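Local structure of iron transport multicopper oxidase FET3 (Saccharomyces cerevisiae, 1ZPU) at residues Y129-E134 with T187-I192. The protein oxidises ferrous to ferric iron with four copper ions and dioxygen, supplying the permease FTR1 in high-affinity iron uptake, and also oxidises cuprous ions. Numbering follows the deposited sequence.
Sequences YDYDEE and TYLLRI. With NAG (2-acetamido-2-deoxy-beta-D-glucopyranose), chain G.
Glu133 and Glu134 pair in parallel with Tyr188 and Leu189 where strand 133-142 begins beside strand 187-194, adjacent parallel strands of the mixed six-stranded sheet in the second plastocyanin-like domain of this multicopper oxidase. The bonding begins in the loop, at Asp132, just before the strand. The carbonyl O of Thr187 takes two backbone donors, Asp132 N at 2.8 Å and the longer Glu133 N at 3.3 Å, while Asp132 OD2 turns its anti lone pair to Thr187 N at 2.8 Å, so Asp132 grips both polar backbone atoms of Thr187. The parallel ladder then proceeds through Leu189 N to Glu133 O, 2.7 Å, and on to Leu135. On one face of the sheet Leu189 CB lies over the Tyr131 ring, a CH-pi contact 3.9 Å from the centroid. With chi1 at 56°, Tyr131 CG sits between its backbone N and carbonyl carbon, which sets the ring above Leu189, whose CD2 reaches CE2. On the other face Glu133 CB rests against Tyr188 CE2 and CD2, and the Tyr188 hydroxyl is bonded to Gln183 N. Farther along, Arg191 NH2 forms a salt bridge with Glu134 OE1 at 2.6 Å; the oxygen lies near the guanidinium plane, yet the nitrogen approaches from above the carboxylate, the two planes being 42° apart. A leucine in place of Arg191 would probably leave the Glu134 carboxylate without its countercharge and freer to turn beside the glycan. The chemistry thus implies a strand start fixed by backbone bonds and a carboxylate hydrogen bond to Thr187 N, with one ion pair tying the neighbouring strands together beside the glycan.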
loop_
_atom_site.group_PDB
_atom_site.type_symbol
_atom_site.label_atom_id
_atom_site.label_comp_id
_atom_site.label_asym_id
_atom_site.label_seq_id
_atom_site.Cartn_x
_atom_site.Cartn_y
_atom_site.Cartn_z
ATOM N N TYR A 129 -13.754 1.210 21.982
ATOM C CA TYR A 129 -14.122 2.603 22.247
ATOM C C TYR A 129 -15.500 2.998 21.735
ATOM O O TYR A 129 -16.000 2.448 20.757
ATOM C CB TYR A 129 -13.055 3.564 21.704
ATOM C CG TYR A 129 -11.640 3.115 21.985
ATOM C CD1 TYR A 129 -10.819 2.679 20.950
ATOM C CD2 TYR A 129 -11.133 3.090 23.284
ATOM C CE1 TYR A 129 -9.523 2.251 21.193
ATOM C CE2 TYR A 129 -9.836 2.666 23.540
ATOM C CZ TYR A 129 -9.039 2.248 22.487
ATOM O OH TYR A 129 -7.753 1.822 22.706
ATOM N N ASP A 130 -16.098 3.966 22.424
ATOM C CA ASP A 130 -17.417 4.492 22.087
ATOM C C ASP A 130 -17.315 5.666 21.143
ATOM O O ASP A 130 -16.387 6.478 21.244
ATOM C CB ASP A 130 -18.130 4.978 23.342
ATOM C CG ASP A 130 -18.714 3.849 24.158
ATOM O OD1 ASP A 130 -18.543 2.670 23.763
ATOM O OD2 ASP A 130 -19.350 4.143 25.201
ATOM N N TYR A 131 -18.284 5.758 20.235
ATOM C CA TYR A 131 -18.424 6.900 19.345
ATOM C C TYR A 131 -19.874 7.019 18.881
ATOM O O TYR A 131 -20.613 6.031 18.862
ATOM C CB TYR A 131 -17.476 6.785 18.154
ATOM C CG TYR A 131 -17.655 5.510 17.379
ATOM C CD1 TYR A 131 -18.635 5.404 16.382
ATOM C CD2 TYR A 131 -16.856 4.401 17.643
ATOM C CE1 TYR A 131 -18.809 4.221 15.669
ATOM C CE2 TYR A 131 -17.017 3.216 16.930
ATOM C CZ TYR A 131 -17.995 3.136 15.949
ATOM O OH TYR A 131 -18.159 1.962 15.256
ATOM N N ASP A 132 -20.263 8.230 18.497
ATOM C CA ASP A 132 -21.636 8.530 18.134
ATOM C C ASP A 132 -21.888 8.376 16.650
ATOM O O ASP A 132 -22.942 7.895 16.243
ATOM C CB ASP A 132 -21.966 9.954 18.553
ATOM C CG ASP A 132 -21.750 10.189 20.038
ATOM O OD1 ASP A 132 -22.383 9.478 20.857
ATOM O OD2 ASP A 132 -20.941 11.083 20.371
ATOM N N GLU A 133 -20.921 8.809 15.847
ATOM C CA GLU A 133 -21.010 8.777 14.388
ATOM C C GLU A 133 -19.681 8.344 13.837
ATOM O O GLU A 133 -18.662 8.385 14.529
ATOM C CB GLU A 133 -21.299 10.164 13.809
ATOM C CG GLU A 133 -22.505 10.910 14.401
ATOM C CD GLU A 133 -23.816 10.450 13.815
ATOM O OE1 GLU A 133 -23.775 9.848 12.711
ATOM O OE2 GLU A 133 -24.868 10.699 14.451
ATOM N N GLU A 134 -19.683 7.964 12.565
ATOM C CA GLU A 134 -18.465 7.533 11.901
ATOM C C GLU A 134 -18.430 7.891 10.403
ATOM O O GLU A 134 -19.466 7.934 9.730
ATOM C CB GLU A 134 -18.283 6.039 12.114
ATOM C CG GLU A 134 -19.485 5.212 11.709
ATOM C CD GLU A 134 -19.076 3.842 11.191
ATOM O OE1 GLU A 134 -18.257 3.793 10.225
ATOM O OE2 GLU A 134 -19.566 2.825 11.752
ATOM N N THR A 187 -18.866 12.674 19.420
ATOM C CA THR A 187 -17.646 11.939 19.157
ATOM C C THR A 187 -17.780 11.248 17.808
ATOM O O THR A 187 -18.674 10.419 17.609
ATOM C CB THR A 187 -17.356 10.885 20.248
ATOM O OG1 THR A 187 -17.123 11.538 21.503
ATOM C CG2 THR A 187 -16.132 10.047 19.885
ATOM N N TYR A 188 -16.890 11.599 16.883
ATOM C CA TYR A 188 -16.857 10.991 15.555
ATOM C C TYR A 188 -15.709 10.017 15.448
ATOM O O TYR A 188 -14.589 10.316 15.878
ATOM C CB TYR A 188 -16.706 12.060 14.479
ATOM C CG TYR A 188 -17.957 12.853 14.240
ATOM C CD1 TYR A 188 -18.288 13.938 15.058
ATOM C CD2 TYR A 188 -18.824 12.522 13.197
ATOM C CE1 TYR A 188 -19.459 14.677 14.830
ATOM C CE2 TYR A 188 -19.990 13.243 12.967
ATOM C CZ TYR A 188 -20.300 14.316 13.781
ATOM O OH TYR A 188 -21.448 15.033 13.553
ATOM N N LEU A 189 -15.982 8.844 14.887
ATOM C CA LEU A 189 -14.907 7.949 14.462
ATOM C C LEU A 189 -14.510 8.328 13.024
ATOM O O LEU A 189 -15.290 8.187 12.076
ATOM C CB LEU A 189 -15.320 6.480 14.575
ATOM C CG LEU A 189 -14.211 5.440 14.382
ATOM C CD1 LEU A 189 -13.367 5.303 15.626
ATOM C CD2 LEU A 189 -14.775 4.092 13.990
ATOM N N LEU A 190 -13.297 8.839 12.886
ATOM C CA LEU A 190 -12.832 9.354 11.626
ATOM C C LEU A 190 -11.736 8.431 11.097
ATOM O O LEU A 190 -10.662 8.329 11.695
ATOM C CB LEU A 190 -12.316 10.780 11.851
ATOM C CG LEU A 190 -12.174 11.760 10.691
ATOM C CD1 LEU A 190 -11.727 13.099 11.221
ATOM C CD2 LEU A 190 -11.181 11.262 9.693
ATOM N N ARG A 191 -12.021 7.759 9.983
ATOM C CA ARG A 191 -11.035 6.898 9.324
ATOM C C ARG A 191 -10.262 7.689 8.294
ATOM O O ARG A 191 -10.793 8.038 7.245
ATOM C CB ARG A 191 -11.708 5.718 8.622
ATOM C CG ARG A 191 -12.635 4.890 9.466
ATOM C CD ARG A 191 -13.522 4.074 8.563
ATOM N NE ARG A 191 -14.780 3.738 9.210
ATOM C CZ ARG A 191 -14.944 2.655 9.963
ATOM N NH1 ARG A 191 -13.930 1.795 10.133
ATOM N NH2 ARG A 191 -16.121 2.423 10.539
ATOM N N ILE A 192 -9.001 7.964 8.583
ATOM C CA ILE A 192 -8.183 8.725 7.647
ATOM C C ILE A 192 -7.322 7.758 6.861
ATOM O O ILE A 192 -6.496 7.065 7.446
ATOM C CB ILE A 192 -7.312 9.795 8.358
ATOM C CG1 ILE A 192 -8.156 10.572 9.348
ATOM C CG2 ILE A 192 -6.771 10.800 7.375
ATOM C CD1 ILE A 192 -7.366 11.136 10.516
HETATM C C1 NAG G . -19.199 7.549 4.907
HETATM C C2 NAG G . -19.093 6.235 5.666
HETATM C C3 NAG G . -20.470 5.793 6.149
HETATM C C4 NAG G . -21.234 6.884 6.892
HETATM C C5 NAG G . -21.133 8.210 6.145
HETATM C C6 NAG G . -21.619 9.365 7.008
HETATM C C7 NAG G . -17.325 4.697 4.984
HETATM C C8 NAG G . -16.856 3.743 3.923
HETATM N N2 NAG G . -18.553 5.182 4.826
HETATM O O3 NAG G . -20.331 4.649 6.958
HETATM O O4 NAG G . -22.592 6.517 6.902
HETATM O O5 NAG G . -19.804 8.494 5.765
HETATM O O6 NAG G . -21.449 10.566 6.293
HETATM O O7 NAG G . -16.600 5.001 5.936
#